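Local coordinates for cobalamin biosynthesis protein CobN (Mycobacterium tuberculosis, PDB 7C6O) that forms the large, catalytic subunit of cobaltochelatase, the enzyme that inserts cobalt into the corrin ring precursor during cobalamin biosynthesis, at residues P282-L287 and G319-V324; L584-P589 and R603-V608. All coordinates share one frame; numbering follows the deposited sequence.

Contact 1: residues P282-L287 and G319-V324; sequences PILQGL and GRIITV
Gln285 O is gripped twice by one residue: Thr323 OG1 donates to it over 2.7 Å from above the carbonyl plane, while Thr323 N reaches the same oxygen over a longer 3.3 Å and stays in that plane. The hydroxyl gets there because OG1 sits between the backbone N and the carbonyl carbon (chi1 74°). This double grip belongs to a pair of neighbouring parallel strands, 283-289 and 321-331, in a mixed beta-sheet. Up to Thr323 N the ladder is regular: Ile321 N binds Ile283 O at 2.8 Å, and Ile321 O takes the N-H of Gln285 at 2.7 Å. Past Thr323 the pattern slips by one residue, and Leu287 N donates to Val324 O from above its carbonyl plane. Before the ladder starts, one water accepts from Ile283 N and donates to Gly319 O, bridging backbones that have not yet paired directly.

On one face, Leu284 and Ile321 lie side by side and point the same way, and the Leu284 CD2 methyl meets Thr323 CG2 at 3.8 Å. On the other, the extended Arg320 chain runs past Ile283 CG2 to Gln285, whose amide also reaches Val251 O through NE2. The chain of Gln285 bends at chi2 (84°), bringing its amide beside the guanidinium with the two planes 26° apart, and Arg320 NH1 meets a lone pair of Gln285 OE1 at 2.7 Å.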
loop_
_atom_site.group_PDB
_atom_site.type_symbol
_atom_site.label_atom_id
_atom_site.label_comp_id
_atom_site.label_asym_id
_atom_site.label_seq_id
_atom_site.Cartn_x
_atom_site.Cartn_y
_atom_site.Cartn_z
ATOM N N PRO A 282 -15.944 12.639 10.143
ATOM C CA PRO A 282 -14.601 12.402 9.602
ATOM C C PRO A 282 -13.535 12.771 10.619
ATOM O O PRO A 282 -13.620 13.800 11.295
ATOM C CB PRO A 282 -14.543 13.318 8.372
ATOM C CG PRO A 282 -15.967 13.591 8.029
ATOM C CD PRO A 282 -16.691 13.619 9.339
ATOM N N ILE A 283 -12.530 11.910 10.731
ATOM C CA ILE A 283 -11.418 12.094 11.657
ATOM C C ILE A 283 -10.149 12.137 10.819
ATOM O O ILE A 283 -9.760 11.128 10.218
ATOM C CB ILE A 283 -11.359 10.978 12.710
ATOM C CG1 ILE A 283 -12.674 10.920 13.494
ATOM C CG2 ILE A 283 -10.168 11.179 13.642
ATOM C CD1 ILE A 283 -12.728 9.821 14.541
ATOM N N LEU A 284 -9.506 13.300 10.768
ATOM C CA LEU A 284 -8.381 13.537 9.876
ATOM C C LEU A 284 -7.108 13.702 10.691
ATOM O O LEU A 284 -7.083 14.463 11.663
ATOM C CB LEU A 284 -8.617 14.781 9.015
ATOM C CG LEU A 284 -9.878 14.798 8.146
ATOM C CD1 LEU A 284 -11.087 15.333 8.916
ATOM C CD2 LEU A 284 -9.652 15.606 6.880
ATOM N N GLN A 285 -6.054 12.992 10.294
ATOM C CA GLN A 285 -4.760 13.130 10.951
ATOM C C GLN A 285 -4.025 14.326 10.355
ATOM O O GLN A 285 -3.599 14.291 9.195
ATOM C CB GLN A 285 -3.931 11.858 10.801
ATOM C CG GLN A 285 -2.693 11.835 11.688
ATOM C CD GLN A 285 -3.000 11.362 13.099
ATOM O OE1 GLN A 285 -3.860 10.509 13.298
ATOM N NE2 GLN A 285 -2.299 11.915 14.083
ATOM N N GLY A 286 -3.892 15.390 11.141
ATOM C CA GLY A 286 -3.034 16.494 10.765
ATOM C C GLY A 286 -1.628 16.220 11.247
ATOM O O GLY A 286 -1.397 16.104 12.454
ATOM N N LEU A 287 -0.680 16.098 10.324
ATOM C CA LEU A 287 0.648 15.623 10.679
ATOM C C LEU A 287 1.452 16.732 11.351
ATOM O O LEU A 287 1.459 17.879 10.892
ATOM C CB LEU A 287 1.374 15.102 9.440
ATOM C CG LEU A 287 0.630 14.028 8.639
ATOM C CD1 LEU A 287 1.423 13.634 7.406
ATOM C CD2 LEU A 287 0.332 12.803 9.501
ATOM N N GLY A 319 -9.057 4.140 11.069
ATOM C CA GLY A 319 -9.898 4.710 10.033
ATOM C C GLY A 319 -9.739 6.202 9.843
ATOM O O GLY A 319 -10.632 6.847 9.286
ATOM N N ARG A 320 -8.628 6.773 10.292
ATOM C CA ARG A 320 -8.393 8.199 10.132
ATOM C C ARG A 320 -7.989 8.525 8.698
ATOM O O ARG A 320 -7.367 7.714 8.004
ATOM C CB ARG A 320 -7.306 8.672 11.097
ATOM C CG ARG A 320 -7.696 8.572 12.561
ATOM C CD ARG A 320 -6.536 8.960 13.463
ATOM N NE ARG A 320 -6.868 8.795 14.876
ATOM C CZ ARG A 320 -6.022 9.022 15.877
ATOM N NH1 ARG A 320 -4.785 9.428 15.628
ATOM N NH2 ARG A 320 -6.415 8.840 17.131
ATOM N N ILE A 321 -8.357 9.725 8.259
ATOM C CA ILE A 321 -7.938 10.245 6.962
ATOM C C ILE A 321 -6.564 10.883 7.109
ATOM O O ILE A 321 -6.361 11.756 7.961
ATOM C CB ILE A 321 -8.964 11.258 6.430
ATOM C CG1 ILE A 321 -10.357 10.628 6.359
ATOM C CG2 ILE A 321 -8.540 11.797 5.077
ATOM C CD1 ILE A 321 -11.449 11.616 6.000
ATOM N N ILE A 322 -5.617 10.454 6.281
ATOM C CA ILE A 322 -4.249 10.965 6.331
ATOM C C ILE A 322 -4.171 12.227 5.480
ATOM O O ILE A 322 -4.475 12.196 4.283
ATOM C CB ILE A 322 -3.248 9.906 5.842
ATOM C CG1 ILE A 322 -3.417 8.598 6.624
ATOM C CG2 ILE A 322 -1.823 10.428 5.938
ATOM C CD1 ILE A 322 -3.216 8.743 8.113
ATOM N N THR A 323 -3.761 13.337 6.079
ATOM C CA THR A 323 -3.643 14.608 5.366
ATOM C C THR A 323 -2.163 14.973 5.228
ATOM O O THR A 323 -1.399 14.156 4.699
ATOM C CB THR A 323 -4.488 15.682 6.047
ATOM O OG1 THR A 323 -3.855 16.114 7.261
ATOM C CG2 THR A 323 -5.888 15.152 6.356
ATOM N N VAL A 324 -1.745 16.170 5.625
ATOM C CA VAL A 324 -0.412 16.686 5.316
ATOM C C VAL A 324 0.205 17.268 6.585
ATOM O O VAL A 324 -0.506 17.439 7.587
ATOM C CB VAL A 324 -0.483 17.734 4.189
ATOM C CG1 VAL A 324 -1.137 17.147 2.942
ATOM C CG2 VAL A 324 -1.223 18.982 4.653
HETATM O O HOH W 1 -12.407 9.314 9.295
#

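Contact 2: residues L584-P589 and R603-V608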
loop_
_atom_site.group_PDB
_atom_site.type_symbol
_atom_site.label_atom_id
_atom_site.label_comp_id
_atom_site.label_asym_id
_atom_site.label_seq_id
_atom_site.Cartn_x
_atom_site.Cartn_y
_atom_site.Cartn_z
ATOM N N LEU A 584 -10.156 18.683 -2.356
ATOM C CA LEU A 584 -11.278 17.856 -2.807
ATOM C C LEU A 584 -11.339 16.535 -2.051
ATOM O O LEU A 584 -10.355 15.782 -2.057
ATOM C CB LEU A 584 -11.164 17.583 -4.303
ATOM C CG LEU A 584 -11.511 18.717 -5.263
ATOM C CD1 LEU A 584 -11.063 18.353 -6.668
ATOM C CD2 LEU A 584 -13.006 18.997 -5.232
ATOM N N PRO A 585 -12.454 16.212 -1.396
ATOM C CA PRO A 585 -12.601 14.872 -0.817
ATOM C C PRO A 585 -12.536 13.812 -1.906
ATOM O O PRO A 585 -13.087 13.980 -2.995
ATOM C CB PRO A 585 -13.984 14.918 -0.154
ATOM C CG PRO A 585 -14.245 16.382 0.079
ATOM C CD PRO A 585 -13.601 17.082 -1.082
ATOM N N LEU A 586 -11.839 12.718 -1.607
ATOM C CA LEU A 586 -11.637 11.629 -2.556
ATOM C C LEU A 586 -12.145 10.330 -1.947
ATOM O O LEU A 586 -11.651 9.891 -0.902
ATOM C CB LEU A 586 -10.161 11.505 -2.945
ATOM C CG LEU A 586 -9.761 10.336 -3.853
ATOM C CD1 LEU A 586 -10.501 10.393 -5.182
ATOM C CD2 LEU A 586 -8.248 10.313 -4.077
ATOM N N ILE A 587 -13.132 9.725 -2.601
ATOM C CA ILE A 587 -13.711 8.451 -2.193
ATOM C C ILE A 587 -13.348 7.427 -3.258
ATOM O O ILE A 587 -13.505 7.692 -4.456
ATOM C CB ILE A 587 -15.234 8.567 -2.011
ATOM C CG1 ILE A 587 -15.548 9.650 -0.974
ATOM C CG2 ILE A 587 -15.830 7.226 -1.603
ATOM C CD1 ILE A 587 -16.958 10.178 -1.050
ATOM N N TYR A 588 -12.865 6.263 -2.829
ATOM C CA TYR A 588 -12.056 5.402 -3.689
ATOM C C TYR A 588 -12.397 3.935 -3.465
ATOM O O TYR A 588 -11.770 3.258 -2.639
ATOM C CB TYR A 588 -10.571 5.656 -3.425
ATOM C CG TYR A 588 -9.635 5.534 -4.609
ATOM C CD1 TYR A 588 -9.850 4.600 -5.614
ATOM C CD2 TYR A 588 -8.515 6.353 -4.700
ATOM C CE1 TYR A 588 -8.970 4.493 -6.685
ATOM C CE2 TYR A 588 -7.639 6.257 -5.761
ATOM C CZ TYR A 588 -7.867 5.328 -6.749
ATOM O OH TYR A 588 -6.983 5.243 -7.797
ATOM N N PRO A 589 -13.388 3.407 -4.183
ATOM C CA PRO A 589 -13.612 1.953 -4.162
ATOM C C PRO A 589 -12.350 1.219 -4.598
ATOM O O PRO A 589 -11.724 1.572 -5.600
ATOM C CB PRO A 589 -14.763 1.756 -5.153
ATOM C CG PRO A 589 -15.485 3.075 -5.146
ATOM C CD PRO A 589 -14.414 4.115 -4.971
ATOM N N ARG A 603 -2.488 7.855 1.459
ATOM C CA ARG A 603 -1.415 8.664 2.022
ATOM C C ARG A 603 -0.985 9.824 1.139
ATOM O O ARG A 603 -0.565 10.858 1.669
ATOM C CB ARG A 603 -0.201 7.780 2.328
ATOM C CG ARG A 603 -0.526 6.665 3.305
ATOM C CD ARG A 603 0.679 5.796 3.626
ATOM N NE ARG A 603 0.323 4.780 4.612
ATOM C CZ ARG A 603 1.159 3.865 5.094
ATOM N NH1 ARG A 603 2.422 3.827 4.688
ATOM N NH2 ARG A 603 0.725 2.984 5.983
ATOM N N ARG A 604 -1.075 9.697 -0.185
ATOM C CA ARG A 604 -0.663 10.779 -1.071
ATOM C C ARG A 604 -1.841 11.542 -1.668
ATOM O O ARG A 604 -1.627 12.553 -2.345
ATOM C CB ARG A 604 0.242 10.239 -2.188
ATOM C CG ARG A 604 1.474 9.506 -1.658
ATOM C CD ARG A 604 2.465 9.126 -2.753
ATOM N NE ARG A 604 3.378 10.216 -3.107
ATOM C CZ ARG A 604 3.439 10.776 -4.311
ATOM N NH1 ARG A 604 2.642 10.348 -5.282
ATOM N NH2 ARG A 604 4.303 11.755 -4.548
ATOM N N ALA A 605 -3.080 11.106 -1.414
ATOM C CA ALA A 605 -4.248 11.807 -1.935
ATOM C C ALA A 605 -5.408 11.784 -0.943
ATOM O O ALA A 605 -6.574 11.848 -1.349
ATOM C CB ALA A 605 -4.688 11.215 -3.278
ATOM N N HIS A 606 -5.095 11.704 0.358
ATOM C CA HIS A 606 -6.047 11.661 1.470
ATOM C C HIS A 606 -7.317 10.872 1.164
ATOM O O HIS A 606 -8.413 11.266 1.576
ATOM C CB HIS A 606 -6.416 13.081 1.925
ATOM C CG HIS A 606 -6.972 13.953 0.841
ATOM N ND1 HIS A 606 -6.197 14.852 0.140
ATOM C CD2 HIS A 606 -8.230 14.082 0.354
ATOM C CE1 HIS A 606 -6.950 15.489 -0.739
ATOM N NE2 HIS A 606 -8.187 15.038 -0.631
ATOM N N ALA A 607 -7.180 9.745 0.471
ATOM C CA ALA A 607 -8.350 9.016 0.008
ATOM C C ALA A 607 -9.072 8.330 1.161
ATOM O O ALA A 607 -8.451 7.865 2.121
ATOM C CB ALA A 607 -7.949 7.975 -1.037
ATOM N N VAL A 608 -10.397 8.284 1.062
ATOM C CA VAL A 608 -11.226 7.404 1.878
ATOM C C VAL A 608 -11.563 6.200 1.011
ATOM O O VAL A 608 -12.371 6.301 0.082
ATOM C CB VAL A 608 -12.498 8.107 2.372
ATOM C CG1 VAL A 608 -13.396 7.123 3.116
ATOM C CG2 VAL A 608 -12.149 9.291 3.265
HETATM O O HOH W 2 -10.924 12.376 1.174
#
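Three direct hydrogen bonds join 584-589 to 603-608, and the side-chain one is as straight as any: His606 NE2 points at Leu584 O over 2.7 Å with an N-H...O angle of 176°. The oxygen lies in the plane of the imidazole, at its edge, whereas the nitrogen stands above the carbonyl plane of Leu584. With chi1 at 56°, CG is placed between the backbone N and the carbonyl carbon of His606, and the ring can reach back to the residues ahead of the strand. The other two bonds are backbone ones and mark a parallel beta bridge between Ile587 and Val608. Val608 N donates to Leu586 O at 2.8 Å, and Tyr588 N to Val608 O at 3.0 Å. The unit is a beta-alpha-beta crossover, in which helix 595-604 carries the chain from strand 586-591 to its parallel neighbour 608-612.

A water extends the polar network, accepting from Leu586 N at 2.9 Å and donating to His606 O.

Apolar contacts gather where the chain leaves the helix. Leu586 CD2 lies 3.8 Å from both Ala605 CB and Ala607 CB, so one methyl touches both alanines; Leu581 of helix 576-581 packs on Leu586 and Ala605 as well. Ala607 CB also meets the edge of the Tyr588 ring, 4.0 Å from CD2; beyond it, the Tyr588 hydroxyl is hydrogen-bonded to Glu562 and to Gly559 N.

The bond to Leu584 O requires a proton on NE2. In this buried setting the imidazole therefore acts as a donor that satisfies a main-chain carbonyl, and the water does similar work for Leu586 N and His606 O before direct strand pairing begins.

Overall arrangement
From the N terminus, contact 1 comes first: 282-287 pairs with 319-324 and closes a loop that is about half helix. Contact 2 follows in series, closing the shorter loop of a beta-alpha-beta unit between 584-589 and 603-608, so the two loops neither nest nor cross. They belong to different mixed sheets, yet their centres lie only about 11 Å apart. The two meet directly where Ile321 packs against Val608, CD1 to CG2 at 3.7 Å, and where Ile322 O touches His606 CB. Helix 343-361 also packs against both, meeting Thr323 and Val324 of contact 1 and Pro585 and His606 of contact 2.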